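Local coordinates for protein glycine cleavage system transcriptional repressor, putative (Vibrio cholerae, PDB 1U8S) that probably represses transcription of the glycine cleavage system genes through a pair of ACT domains that may sense a small molecule, at residues G105-F110 against L124-I129; Y92-Y97 against Q112-R117. One frame throughout, in Å; residues are numbered along the deposited sequence.

Contact 1 of 2, residues G105-F110 against L124-I129; sequences GLTEKF and LSAQTI
Helix 107-116 lies against strand 120-128 near the helix start, where T107 CA and A126 CA are 6.6 Å apart, the closest CA pair of the two segments. In the second ACT domain, a ferredoxin-like beta-alpha-beta-beta-alpha-beta unit, this is where the first helix meets the strand that is outermost within this chain. Three side chains carry the contact. T107 points at the strand and is answered by L124 and A126, alternate strand residues whose side chains point to the helix side. Its chi1 of -61° puts OG1 beside the backbone N and leaves the methyl CG2 anti to it, facing both residues: CG2 is 4.1 Å from L124 CD1, while A126 CB is 3.9 Å from T107 CG2. Both leucine methyls border the threonine methyl, L124 CD2 lying 4.2 Å from T107 CG2; the two side chains run at a slant to one another. F141 and I143 of strand 141-149 also pack on T107, and V24 of the second subunit reaches it. At this strand edge that subunit makes backbone hydrogen bonds with A126, and its S37 OG bonds L124 O, so the strand also belongs to the dimer interface. The tightest approach is that of the T107 hydroxyl, whose OG1 sits 3.1 Å from A126 CB.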
ATOM      1  N   GLY B 105     -17.345  -0.638 -17.539  1.00 52.20           N
ATOM      2  CA  GLY B 105     -17.670   0.140 -16.349  1.00 51.22           C
ATOM      3  C   GLY B 105     -18.064  -0.603 -15.090  1.00 50.30           C
ATOM      4  O   GLY B 105     -18.686  -0.029 -14.198  1.00 51.60           O
ATOM      5  N   LEU B 106     -17.673  -1.870 -15.013  1.00 48.30           N
ATOM      6  CA  LEU B 106     -17.983  -2.738 -13.887  1.00 44.82           C
ATOM      7  C   LEU B 106     -17.170  -2.484 -12.614  1.00 44.05           C
ATOM      8  O   LEU B 106     -17.729  -2.465 -11.508  1.00 43.92           O
ATOM      9  CB  LEU B 106     -17.794  -4.193 -14.317  1.00 44.40           C
ATOM     10  CG  LEU B 106     -18.354  -5.271 -13.393  1.00 43.96           C
ATOM     11  CD1 LEU B 106     -19.875  -5.208 -13.427  1.00 40.69           C
ATOM     12  CD2 LEU B 106     -17.857  -6.638 -13.844  1.00 45.14           C
ATOM     13  N   THR B 107     -15.860  -2.299 -12.756  1.00 40.40           N
ATOM     14  CA  THR B 107     -15.014  -2.079 -11.593  1.00 37.38           C
ATOM     15  C   THR B 107     -15.455  -0.896 -10.740  1.00 38.77           C
ATOM     16  O   THR B 107     -15.547  -1.016  -9.521  1.00 38.41           O
ATOM     17  CB  THR B 107     -13.526  -1.882 -11.981  1.00 35.36           C
ATOM     18  OG1 THR B 107     -13.040  -3.054 -12.646  1.00 32.45           O
ATOM     19  CG2 THR B 107     -12.681  -1.652 -10.729  1.00 34.39           C
ATOM     20  N   GLU B 108     -15.739   0.244 -11.364  1.00 41.12           N
ATOM     21  CA  GLU B 108     -16.146   1.430 -10.608  1.00 41.64           C
ATOM     22  C   GLU B 108     -17.498   1.268  -9.911  1.00 39.39           C
ATOM     23  O   GLU B 108     -17.847   2.048  -9.021  1.00 38.47           O
ATOM     24  CB  GLU B 108     -16.153   2.663 -11.517  1.00 43.80           C
ATOM     25  CG  GLU B 108     -16.851   2.445 -12.839  1.00 49.86           C
ATOM     26  CD  GLU B 108     -15.881   2.335 -14.004  1.00 52.65           C
ATOM     27  OE1 GLU B 108     -14.976   1.467 -13.952  1.00 51.54           O
ATOM     28  OE2 GLU B 108     -16.034   3.117 -14.973  1.00 53.27           O
ATOM     29  N   LYS B 109     -18.256   0.256 -10.320  1.00 38.37           N
ATOM     30  CA  LYS B 109     -19.549  -0.044  -9.704  1.00 36.68           C
ATOM     31  C   LYS B 109     -19.242  -0.612  -8.323  1.00 34.97           C
ATOM     32  O   LYS B 109     -19.901  -0.297  -7.335  1.00 33.62           O
ATOM     33  CB  LYS B 109     -20.296  -1.092 -10.535  1.00 38.34           C
ATOM     34  CG  LYS B 109     -20.855  -0.563 -11.843  1.00 40.94           C
ATOM     35  CD  LYS B 109     -22.336  -0.236 -11.711  1.00 45.76           C
ATOM     36  CE  LYS B 109     -22.805   0.661 -12.835  1.00 46.15           C
ATOM     37  NZ  LYS B 109     -22.188   0.226 -14.111  1.00 48.34           N
ATOM     38  N   PHE B 110     -18.209  -1.446  -8.265  1.00 33.93           N
ATOM     39  CA  PHE B 110     -17.806  -2.072  -7.020  1.00 30.75           C
ATOM     40  C   PHE B 110     -17.046  -1.167  -6.081  1.00 30.65           C
ATOM     41  O   PHE B 110     -17.166  -1.315  -4.871  1.00 33.62           O
ATOM     42  CB  PHE B 110     -17.058  -3.363  -7.320  1.00 26.89           C
ATOM     43  CG  PHE B 110     -17.981  -4.479  -7.733  1.00 27.09           C
ATOM     44  CD1 PHE B 110     -18.787  -5.116  -6.784  1.00 23.85           C
ATOM     45  CD2 PHE B 110     -18.140  -4.819  -9.076  1.00 26.35           C
ATOM     46  CE1 PHE B 110     -19.735  -6.056  -7.161  1.00 23.78           C
ATOM     47  CE2 PHE B 110     -19.091  -5.766  -9.464  1.00 25.68           C
ATOM     48  CZ  PHE B 110     -19.890  -6.383  -8.504  1.00 24.75           C
ATOM     49  N   LEU B 124      -6.894  -3.277  -4.857  1.00 26.59           N
ATOM     50  CA  LEU B 124      -7.806  -3.601  -5.930  1.00 28.38           C
ATOM     51  C   LEU B 124      -7.046  -4.107  -7.140  1.00 29.61           C
ATOM     52  O   LEU B 124      -5.876  -3.813  -7.315  1.00 32.11           O
ATOM     53  CB  LEU B 124      -8.620  -2.349  -6.287  1.00 28.42           C
ATOM     54  CG  LEU B 124      -9.701  -2.394  -7.368  1.00 32.92           C
ATOM     55  CD1 LEU B 124     -10.688  -1.248  -7.173  1.00 32.22           C
ATOM     56  CD2 LEU B 124      -9.049  -2.321  -8.738  1.00 32.01           C
ATOM     57  N   SER B 125      -7.725  -4.903  -7.949  1.00 31.02           N
ATOM     58  CA  SER B 125      -7.183  -5.447  -9.184  1.00 31.51           C
ATOM     59  C   SER B 125      -8.412  -5.727 -10.054  1.00 31.28           C
ATOM     60  O   SER B 125      -9.414  -6.267  -9.574  1.00 27.85           O
ATOM     61  CB  SER B 125      -6.391  -6.740  -8.942  1.00 32.85           C
ATOM     62  OG  SER B 125      -7.229  -7.867  -8.712  1.00 36.72           O
ATOM     63  N   ALA B 126      -8.341  -5.311 -11.314  1.00 32.22           N
ATOM     64  CA  ALA B 126      -9.418  -5.506 -12.277  1.00 33.25           C
ATOM     65  C   ALA B 126      -8.685  -5.809 -13.571  1.00 34.76           C
ATOM     66  O   ALA B 126      -7.950  -4.970 -14.079  1.00 35.08           O
ATOM     67  CB  ALA B 126     -10.238  -4.236 -12.406  1.00 33.56           C
ATOM     68  N   GLN B 127      -8.881  -7.005 -14.107  1.00 37.50           N
ATOM     69  CA  GLN B 127      -8.162  -7.386 -15.309  1.00 40.23           C
ATOM     70  C   GLN B 127      -8.819  -8.502 -16.093  1.00 42.66           C
ATOM     71  O   GLN B 127      -9.626  -9.258 -15.570  1.00 45.31           O
ATOM     72  CB  GLN B 127      -6.742  -7.828 -14.919  1.00 38.74           C
ATOM     73  CG  GLN B 127      -6.697  -9.132 -14.126  1.00 37.25           C
ATOM     74  CD  GLN B 127      -5.422  -9.298 -13.309  1.00 37.70           C
ATOM     75  OE1 GLN B 127      -4.315  -9.230 -13.844  1.00 38.33           O
ATOM     76  NE2 GLN B 127      -5.576  -9.526 -12.000  1.00 34.73           N
ATOM     77  N   THR B 128      -8.453  -8.593 -17.360  1.00 47.62           N
ATOM     78  CA  THR B 128      -8.947  -9.635 -18.246  1.00 51.71           C
ATOM     79  C   THR B 128      -7.924 -10.765 -18.100  1.00 55.96           C
ATOM     80  O   THR B 128      -6.721 -10.510 -18.125  1.00 56.31           O
ATOM     81  CB  THR B 128      -8.951  -9.162 -19.706  1.00 50.72           C
ATOM     82  OG1 THR B 128      -9.844  -8.049 -19.854  1.00 50.76           O
ATOM     83  CG2 THR B 128      -9.372 -10.293 -20.627  1.00 52.53           C
ATOM     84  N   ILE B 129      -8.391 -12.002 -17.942  1.00 59.33           N
ATOM     85  CA  ILE B 129      -7.485 -13.137 -17.787  1.00 62.73           C
ATOM     86  C   ILE B 129      -7.270 -13.883 -19.108  1.00 64.89           C
ATOM     87  O   ILE B 129      -8.132 -13.847 -19.990  1.00 65.12           O
ATOM     88  CB  ILE B 129      -8.020 -14.138 -16.739  1.00 64.23           C
ATOM     89  CG1 ILE B 129      -8.546 -13.387 -15.512  1.00 64.71           C
ATOM     90  CG2 ILE B 129      -6.896 -15.076 -16.296  1.00 64.19           C
ATOM     91  CD1 ILE B 129      -7.472 -12.658 -14.722  1.00 65.28           C
TER

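Contact 2 of 2, residues Y92-Y97 against Q112-R117; sequences YTVEVY and QFFAQR
R117 NH1 donates to F113 O at 3.3 Å, with an angle of 143° at the hydrogen, tethering the end of helix 107-116 at the residue one before F114, which meets V94 and V96. The donor lies in the carbonyl plane on a lone pair (C=O...N angle 131°), although the acceptor is 26° out of the guanidinium plane. R117 has a second partner: its NE forms a salt bridge with E161. The guanidinium also lays one face over F113, and F113 CE1 lies 3.2 Å above the guanidinium plane of R117, over its centre. F113 in turn sets its edge to the next ring, with CD2 3.7 Å above the centre of the F114 ring. The F114 ring extends to the sheet. There V96 CG2 meets the ring edge near its plane, 3.8 Å from F114 CZ, and V94 CG2 approaches obliquely at 4.2 Å from F114 CE1. The side chains of F114 and V96 pass alongside each other, running in opposite directions. Here the first helix of the second ACT domain packs on the central strand 92-100, with I145 and F162 adding to the apolar surroundings. Cohesion between the segments is therefore apolar, resting on methyl-to-ring contacts, whereas the arginine's charge is handled on the far side of F113 and is probably balanced by E161.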
ATOM      1  N   TYR B  92     -12.099  -6.004  10.639  1.00 46.11           N
ATOM      2  CA  TYR B  92     -12.152  -7.024   9.615  1.00 44.83           C
ATOM      3  C   TYR B  92     -11.609  -6.531   8.308  1.00 42.61           C
ATOM      4  O   TYR B  92     -11.475  -5.327   8.069  1.00 41.65           O
ATOM      5  CB  TYR B  92     -13.582  -7.491   9.382  1.00 46.60           C
ATOM      6  CG  TYR B  92     -14.173  -8.300  10.502  1.00 49.27           C
ATOM      7  CD1 TYR B  92     -14.137  -9.695  10.480  1.00 49.94           C
ATOM      8  CD2 TYR B  92     -14.810  -7.673  11.568  1.00 50.27           C
ATOM      9  CE1 TYR B  92     -14.737 -10.448  11.500  1.00 51.42           C
ATOM     10  CE2 TYR B  92     -15.409  -8.410  12.589  1.00 51.55           C
ATOM     11  CZ  TYR B  92     -15.375  -9.793  12.550  1.00 52.97           C
ATOM     12  OH  TYR B  92     -16.005 -10.501  13.550  1.00 55.04           O
ATOM     13  N   THR B  93     -11.292  -7.499   7.471  1.00 40.59           N
ATOM     14  CA  THR B  93     -10.800  -7.255   6.137  1.00 40.43           C
ATOM     15  C   THR B  93     -11.760  -8.056   5.301  1.00 39.99           C
ATOM     16  O   THR B  93     -11.886  -9.262   5.489  1.00 41.95           O
ATOM     17  CB  THR B  93      -9.379  -7.838   5.907  1.00 40.37           C
ATOM     18  OG1 THR B  93      -8.400  -6.993   6.517  1.00 38.85           O
ATOM     19  CG2 THR B  93      -9.091  -7.956   4.412  1.00 39.78           C
ATOM     20  N   VAL B  94     -12.474  -7.396   4.408  1.00 39.92           N
ATOM     21  CA  VAL B  94     -13.371  -8.132   3.548  1.00 39.41           C
ATOM     22  C   VAL B  94     -12.645  -8.241   2.225  1.00 39.21           C
ATOM     23  O   VAL B  94     -12.086  -7.256   1.734  1.00 40.99           O
ATOM     24  CB  VAL B  94     -14.726  -7.402   3.337  1.00 40.14           C
ATOM     25  CG1 VAL B  94     -15.242  -6.889   4.666  1.00 42.37           C
ATOM     26  CG2 VAL B  94     -14.571  -6.257   2.365  1.00 38.97           C
ATOM     27  N   GLU B  95     -12.613  -9.444   1.674  1.00 38.27           N
ATOM     28  CA  GLU B  95     -11.990  -9.667   0.385  1.00 40.58           C
ATOM     29  C   GLU B  95     -13.124  -9.984  -0.575  1.00 40.07           C
ATOM     30  O   GLU B  95     -13.935 -10.866  -0.309  1.00 39.43           O
ATOM     31  CB  GLU B  95     -11.040 -10.854   0.437  1.00 41.28           C
ATOM     32  CG  GLU B  95     -10.051 -10.788   1.559  1.00 45.97           C
ATOM     33  CD  GLU B  95      -9.119 -11.982   1.566  1.00 49.56           C
ATOM     34  OE1 GLU B  95      -9.573 -13.103   1.233  1.00 49.64           O
ATOM     35  OE2 GLU B  95      -7.934 -11.800   1.916  1.00 53.53           O
ATOM     36  N   VAL B  96     -13.190  -9.258  -1.683  1.00 40.64           N
ATOM     37  CA  VAL B  96     -14.238  -9.486  -2.664  1.00 40.20           C
ATOM     38  C   VAL B  96     -13.638  -9.987  -3.964  1.00 40.23           C
ATOM     39  O   VAL B  96     -12.523  -9.609  -4.332  1.00 40.03           O
ATOM     40  CB  VAL B  96     -15.026  -8.191  -2.948  1.00 40.23           C
ATOM     41  CG1 VAL B  96     -15.824  -8.339  -4.222  1.00 42.08           C
ATOM     42  CG2 VAL B  96     -15.950  -7.890  -1.792  1.00 42.14           C
ATOM     43  N   TYR B  97     -14.378 -10.847  -4.653  1.00 40.59           N
ATOM     44  CA  TYR B  97     -13.926 -11.379  -5.925  1.00 41.31           C
ATOM     45  C   TYR B  97     -15.101 -11.428  -6.886  1.00 40.75           C
ATOM     46  O   TYR B  97     -16.059 -12.171  -6.683  1.00 40.68           O
ATOM     47  CB  TYR B  97     -13.339 -12.778  -5.759  1.00 43.64           C
ATOM     48  CG  TYR B  97     -12.362 -13.087  -6.856  1.00 49.37           C
ATOM     49  CD1 TYR B  97     -11.121 -12.455  -6.892  1.00 52.20           C
ATOM     50  CD2 TYR B  97     -12.694 -13.949  -7.906  1.00 51.33           C
ATOM     51  CE1 TYR B  97     -10.222 -12.664  -7.948  1.00 54.82           C
ATOM     52  CE2 TYR B  97     -11.803 -14.168  -8.972  1.00 53.81           C
ATOM     53  CZ  TYR B  97     -10.567 -13.519  -8.980  1.00 54.95           C
ATOM     54  OH  TYR B  97      -9.671 -13.716 -10.003  1.00 58.82           O
ATOM     55  N   GLN B 112     -17.633   1.988  -6.009  1.00 36.43           N
ATOM     56  CA  GLN B 112     -18.725   2.847  -5.555  1.00 36.59           C
ATOM     57  C   GLN B 112     -19.496   2.148  -4.427  1.00 36.40           C
ATOM     58  O   GLN B 112     -19.955   2.789  -3.478  1.00 37.39           O
ATOM     59  CB  GLN B 112     -19.661   3.161  -6.725  1.00 38.98           C
ATOM     60  CG  GLN B 112     -20.767   4.173  -6.439  1.00 43.41           C
ATOM     61  CD  GLN B 112     -20.255   5.585  -6.117  1.00 47.16           C
ATOM     62  OE1 GLN B 112     -20.904   6.584  -6.467  1.00 49.80           O
ATOM     63  NE2 GLN B 112     -19.105   5.676  -5.436  1.00 45.93           N
ATOM     64  N   PHE B 113     -19.629   0.830  -4.532  1.00 35.19           N
ATOM     65  CA  PHE B 113     -20.325   0.043  -3.520  1.00 34.07           C
ATOM     66  C   PHE B 113     -19.714   0.294  -2.146  1.00 35.93           C
ATOM     67  O   PHE B 113     -20.431   0.391  -1.147  1.00 37.75           O
ATOM     68  CB  PHE B 113     -20.216  -1.445  -3.853  1.00 31.36           C
ATOM     69  CG  PHE B 113     -20.771  -2.356  -2.788  1.00 29.27           C
ATOM     70  CD1 PHE B 113     -22.144  -2.514  -2.632  1.00 27.71           C
ATOM     71  CD2 PHE B 113     -19.914  -3.058  -1.946  1.00 29.42           C
ATOM     72  CE1 PHE B 113     -22.660  -3.356  -1.661  1.00 26.24           C
ATOM     73  CE2 PHE B 113     -20.413  -3.912  -0.962  1.00 30.93           C
ATOM     74  CZ  PHE B 113     -21.792  -4.061  -0.820  1.00 30.74           C
ATOM     75  N   PHE B 114     -18.389   0.384  -2.095  1.00 35.02           N
ATOM     76  CA  PHE B 114     -17.707   0.622  -0.832  1.00 35.49           C
ATOM     77  C   PHE B 114     -17.726   2.083  -0.441  1.00 35.98           C
ATOM     78  O   PHE B 114     -17.749   2.409   0.741  1.00 37.97           O
ATOM     79  CB  PHE B 114     -16.276   0.099  -0.904  1.00 34.45           C
ATOM     80  CG  PHE B 114     -16.204  -1.390  -0.999  1.00 34.53           C
ATOM     81  CD1 PHE B 114     -16.679  -2.180   0.044  1.00 33.59           C
ATOM     82  CD2 PHE B 114     -15.739  -2.006  -2.151  1.00 34.82           C
ATOM     83  CE1 PHE B 114     -16.700  -3.567  -0.064  1.00 37.43           C
ATOM     84  CE2 PHE B 114     -15.754  -3.396  -2.272  1.00 36.23           C
ATOM     85  CZ  PHE B 114     -16.235  -4.178  -1.231  1.00 36.26           C
ATOM     86  N   ALA B 115     -17.717   2.972  -1.423  1.00 35.55           N
ATOM     87  CA  ALA B 115     -17.763   4.389  -1.098  1.00 35.53           C
ATOM     88  C   ALA B 115     -19.131   4.706  -0.489  1.00 36.91           C
ATOM     89  O   ALA B 115     -19.210   5.353   0.555  1.00 38.58           O
ATOM     90  CB  ALA B 115     -17.528   5.231  -2.332  1.00 33.68           C
ATOM     91  N   GLN B 116     -20.202   4.238  -1.125  1.00 36.08           N
ATOM     92  CA  GLN B 116     -21.553   4.484  -0.622  1.00 37.26           C
ATOM     93  C   GLN B 116     -21.674   4.049   0.838  1.00 38.04           C
ATOM     94  O   GLN B 116     -22.445   4.614   1.607  1.00 37.12           O
ATOM     95  CB  GLN B 116     -22.577   3.722  -1.465  1.00 36.45           C
ATOM     96  CG  GLN B 116     -22.693   4.225  -2.885  1.00 38.93           C
ATOM     97  CD  GLN B 116     -23.427   3.262  -3.795  1.00 40.06           C
ATOM     98  OE1 GLN B 116     -23.109   2.070  -3.843  1.00 41.55           O
ATOM     99  NE2 GLN B 116     -24.403   3.774  -4.537  1.00 41.00           N
ATOM    100  N   ARG B 117     -20.898   3.046   1.219  1.00 37.84           N
ATOM    101  CA  ARG B 117     -20.952   2.560   2.579  1.00 38.79           C
ATOM    102  C   ARG B 117     -19.815   3.084   3.450  1.00 39.52           C
ATOM    103  O   ARG B 117     -19.664   2.672   4.601  1.00 38.78           O
ATOM    104  CB  ARG B 117     -20.980   1.034   2.561  1.00 40.50           C
ATOM    105  CG  ARG B 117     -22.264   0.493   1.929  1.00 38.85           C
ATOM    106  CD  ARG B 117     -22.114  -0.920   1.368  1.00 38.14           C
ATOM    107  NE  ARG B 117     -23.410  -1.426   0.942  1.00 38.78           N
ATOM    108  CZ  ARG B 117     -24.120  -0.935  -0.076  1.00 39.98           C
ATOM    109  NH1 ARG B 117     -23.658   0.085  -0.807  1.00 33.79           N
ATOM    110  NH2 ARG B 117     -25.315  -1.455  -0.343  1.00 38.89           N
TER

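In the fold
Contacts 1 and 2 both involve helix 107-116 on the same sheet, their centres 13 Å apart. The helix start meets the outer strand 120-128 in contact 1; its later part meets strand 92-100 in contact 2. Strand 141-149 runs between these two strands, so together the contacts fix a split beta-alpha-beta unit, and I143 and I145 of that middle strand pack against T107 and F114 respectively. The segments alternate along the chain, and 105-110 and 112-117 are separated by T111 alone. The second subunit is within reach of seven residues of contact 1 but of one residue of contact 2, which places contact 1 nearer the dimer interface and contact 2 inside the domain.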